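Uncharacterized protein (Pyrococcus furiosus, PDB 4XLZ) probably deacetylates N,N'-diacetylchitobiose, as a metal-dependent carbohydrate esterase family 14 enzyme of the GlcNAc-PI de-N-acetylase family, and binds cadmium in this crystal. Local coordinates at residues Val125-Ile128 with Arg129-Pro133; Val162-Ser165 with Gln166-Asn169. All blocks are in the same frame, centred on the assembly; numbering follows the deposited sequence.

Contact 1 of 2, residues Val125-Ile128 with Arg129-Pro133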
# COMPACT_ATOMS: atom_id res chain seq x y z
N VAL A 125 17.49 -9.93 5.62
CA VAL A 125 18.51 -9.47 6.59
C VAL A 125 18.44 -10.41 7.82
O VAL A 125 19.57 -10.69 8.31
CB VAL A 125 18.16 -8.07 6.96
CG1 VAL A 125 18.96 -7.60 8.22
CG2 VAL A 125 18.52 -7.11 5.79
N LYS A 126 17.31 -10.91 8.26
CA LYS A 126 17.30 -11.81 9.46
C LYS A 126 18.10 -13.07 9.12
O LYS A 126 18.93 -13.54 9.91
CB LYS A 126 15.82 -12.23 9.68
CG LYS A 126 15.69 -13.09 10.94
CD LYS A 126 14.19 -13.04 11.59
CE LYS A 126 13.29 -13.69 10.75
NZ LYS A 126 11.89 -13.25 11.36
N ILE A 127 17.92 -13.62 7.91
CA ILE A 127 18.65 -14.88 7.58
C ILE A 127 20.05 -14.58 7.35
O ILE A 127 20.97 -15.38 7.77
CB ILE A 127 18.02 -15.45 6.30
CG1 ILE A 127 16.57 -15.90 6.60
CG2 ILE A 127 18.85 -16.72 5.85
CD1 ILE A 127 15.68 -16.17 5.33
N ILE A 128 20.49 -13.49 6.69
CA ILE A 128 21.86 -13.16 6.51
C ILE A 128 22.55 -12.99 7.88
O ILE A 128 23.69 -13.41 7.98
CB ILE A 128 22.00 -11.87 5.59
CG1 ILE A 128 21.51 -12.29 4.17
CG2 ILE A 128 23.44 -11.33 5.54
CD1 ILE A 128 21.37 -11.03 3.25
N ARG A 129 21.88 -12.28 8.77
CA ARG A 129 22.54 -12.05 10.06
C ARG A 129 22.58 -13.36 10.80
O ARG A 129 23.62 -13.54 11.54
CB ARG A 129 21.79 -11.02 10.85
CG ARG A 129 21.96 -9.61 10.26
CD ARG A 129 21.00 -8.68 11.07
NE ARG A 129 21.27 -7.26 10.58
CZ ARG A 129 20.46 -6.20 10.85
NH1 ARG A 129 20.87 -4.98 10.48
NH2 ARG A 129 19.27 -6.41 11.45
N LYS A 130 21.63 -14.24 10.70
CA LYS A 130 21.72 -15.57 11.43
C LYS A 130 22.84 -16.42 10.83
O LYS A 130 23.67 -16.99 11.58
CB LYS A 130 20.41 -16.27 11.29
CG LYS A 130 20.43 -17.70 11.92
CD LYS A 130 20.47 -17.74 13.41
CE LYS A 130 20.64 -19.32 13.83
NZ LYS A 130 20.44 -19.26 15.34
N GLU A 131 22.91 -16.49 9.49
CA GLU A 131 23.81 -17.46 8.89
C GLU A 131 25.18 -16.90 8.68
O GLU A 131 26.17 -17.71 8.52
CB GLU A 131 23.19 -17.94 7.53
CG GLU A 131 21.99 -18.82 7.67
CD GLU A 131 22.26 -20.27 8.15
OE1 GLU A 131 21.28 -20.95 8.32
OE2 GLU A 131 23.49 -20.58 8.33
N LYS A 132 25.40 -15.59 8.60
CA LYS A 132 26.70 -14.94 8.37
C LYS A 132 27.42 -15.48 7.13
O LYS A 132 28.58 -16.00 7.21
CB LYS A 132 27.58 -15.15 9.65
CG LYS A 132 26.97 -14.37 10.78
CD LYS A 132 27.86 -14.47 12.07
CE LYS A 132 27.66 -13.31 13.15
NZ LYS A 132 27.87 -11.76 12.71
N PRO A 133 26.77 -15.53 5.98
CA PRO A 133 27.41 -16.12 4.81
C PRO A 133 28.53 -15.25 4.30
O PRO A 133 28.55 -13.97 4.30
CB PRO A 133 26.26 -16.16 3.76
CG PRO A 133 25.41 -14.88 4.16
CD PRO A 133 25.37 -15.09 5.69

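Contact 2 of 2, residues Val162-Ser165 with Gln166-Asn169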
# COMPACT_ATOMS: atom_id res chain seq x y z
N VAL A 162 21.79 -7.30 1.38
CA VAL A 162 23.24 -7.49 1.74
C VAL A 162 23.81 -6.17 2.32
O VAL A 162 24.51 -6.23 3.36
CB VAL A 162 23.99 -7.97 0.46
CG1 VAL A 162 25.50 -7.91 0.75
CG2 VAL A 162 23.55 -9.45 0.18
N ALA A 163 23.50 -5.04 1.65
CA ALA A 163 24.04 -3.76 2.15
C ALA A 163 23.45 -3.50 3.53
O ALA A 163 24.16 -3.07 4.48
CB ALA A 163 23.60 -2.66 1.24
N PHE A 164 22.13 -3.68 3.71
CA PHE A 164 21.50 -3.18 4.97
C PHE A 164 21.69 -4.07 6.11
O PHE A 164 21.53 -3.68 7.31
CB PHE A 164 19.96 -2.99 4.72
CG PHE A 164 19.65 -1.91 3.66
CD1 PHE A 164 20.58 -1.00 3.18
CD2 PHE A 164 18.37 -1.95 3.13
CE1 PHE A 164 20.20 -0.06 2.15
CE2 PHE A 164 17.98 -1.03 2.11
CZ PHE A 164 18.89 -0.15 1.60
N SER A 165 22.13 -5.35 5.84
CA SER A 165 22.47 -6.23 6.98
C SER A 165 23.62 -5.73 7.82
O SER A 165 23.61 -6.15 9.04
CB SER A 165 22.94 -7.60 6.39
OG SER A 165 21.84 -8.30 5.83
N GLN A 166 24.39 -4.79 7.30
CA GLN A 166 25.61 -4.23 8.05
C GLN A 166 25.13 -3.11 8.96
O GLN A 166 25.95 -2.55 9.73
CB GLN A 166 26.61 -3.57 7.04
CG GLN A 166 27.02 -4.63 6.17
CD GLN A 166 28.15 -4.18 5.30
OE1 GLN A 166 28.91 -3.32 5.63
NE2 GLN A 166 28.27 -4.84 4.17
N LEU A 167 23.86 -2.69 8.89
CA LEU A 167 23.50 -1.40 9.56
C LEU A 167 22.68 -1.68 10.73
O LEU A 167 21.54 -2.19 10.69
CB LEU A 167 22.58 -0.55 8.53
CG LEU A 167 23.22 -0.26 7.21
CD1 LEU A 167 22.28 0.49 6.24
CD2 LEU A 167 24.54 0.60 7.39
N PRO A 168 23.16 -1.33 11.96
CA PRO A 168 22.43 -1.77 13.21
C PRO A 168 21.04 -1.07 13.42
O PRO A 168 20.21 -1.59 14.12
CB PRO A 168 23.40 -1.38 14.36
CG PRO A 168 24.34 -0.42 13.74
CD PRO A 168 24.52 -0.76 12.20
N ASN A 169 20.87 0.11 12.79
CA ASN A 169 19.55 0.72 12.87
C ASN A 169 18.56 0.14 11.85
O ASN A 169 17.34 0.53 11.88
CB ASN A 169 19.70 2.25 12.65
CG ASN A 169 20.38 2.92 13.87
OD1 ASN A 169 20.10 2.50 14.94
ND2 ASN A 169 21.23 3.84 13.60

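Contact 1 of 2, residues Val125-Ile128 with Arg129-Pro133
The carbonyl oxygen of Val125 receives the backbone N-H of Arg129 at 2.8 Å (Arg129 N to Val125 O), and the aliphatic start of the arginine closes over the same oxygen, with Arg129 CG 3.3 Å from Val125 O. One turn apart, the two side chains run alongside each other. Val125 CG1 lies anti to the backbone N (chi1 167°), which sets this methyl over one face of the Arg129 guanidinium, toward its rim and 3.3 Å from Arg129 CZ. A branched aliphatic residue suits this place because its methyl rests on the planar cation and asks for no hydrogen bond, while the N-H groups are engaged elsewhere, NE with Ser165 O, NH1 with Phe170 O, and NH2 with Ser171 O and, in a salt bridge, Asp174. The same i to i+4 pattern continues with Lys130 N to Lys126 O and Glu131 N to Ile127 O. These turns finish helix 118-131, the crossover that leads from edge strand 103-109 to strand 135-139 of the parallel Rossmann-like sheet. Ile127 faces that sheet, and its CG2 sits 4.2 Å from Glu131 CG. Bent at chi2 (-73°), the glutamate side chain carries its carboxylate to Tyr105, Lys103 and Lys33, a group of partners that would favour the charged form. Lys126 instead reaches Asp174 of the second subunit. The last helical bond runs from Lys132 N to Ile128 O, 2.8 Å long, after which Lys132 takes a positive phi (53°) and turns the chain out of the helix. Pro133 has no N-H to prolong the bonding; its ring packs against the last turn, with Pro133 CD 3.3 Å from Ile128 O and 4.2 Å from Ile128 CG2.

Contact 2 of 2, residues Val162-Ser165 with Gln166-Asn169
Gln166 gives its backbone N-H to Ala163 O in a weak bond, 3.3 Å from Gln166 N to that oxygen, an i to i+3 bond at the C-terminal end of helix 149-164. With CG beside the backbone N (chi1 -61°), the aliphatic part of the glutamine bends back over the helix end, and Gln166 CB stands 3.6 Å from Ala163 O. The chain beyond CG is extended, and its amide nitrogen is modelled as covalently linked to a hexane-1,6-diol molecule that probably comes from the crystallisation liquor. Leu167 follows with a firmer bond, Leu167 N to Phe164 O at 3.0 Å, which closes the type I beta turn from Phe164 to Leu167. The turn leads the chain out of the helix into the loop before helix 172-176. Leu167 CD1 then meets Phe164 CD1 at 3.8 Å, the two side chains crossing at a slant, and the leucine also packs on Thr74 of the third subunit. Leucine suits this site because its branched end fits both the aromatic ring and the neighbouring chain. A serine here would probably leave the Phe164 ring without its aliphatic neighbour and open a gap toward Thr74 of that subunit. Farther on, Pro168 packs on Pro181 and the same Thr74, and Asn169 gives its amide nitrogen to Leu79 O of the third subunit.

Overall arrangement
Contact 1, at the end of helix 118-131, comes first. From there the chain passes through strand 135-139 and helix 149-164, whose first turn carries His151 of the cadmium site, and contact 2 closes the far end of that helix. The contacts stand in series, neither nesting nor crossing; each is local, contact 1 along the last turns of a helix and contact 2 round a beta turn. In space they meet, their centres about 11 Å apart: Arg129 NE probably hydrogen-bonds Ser165 O, 3.0 Å away, and Ile128 packs on Ser165. Together they tie the ends of two helices to each other, with contact 1 also facing the second subunit and contact 2 the third.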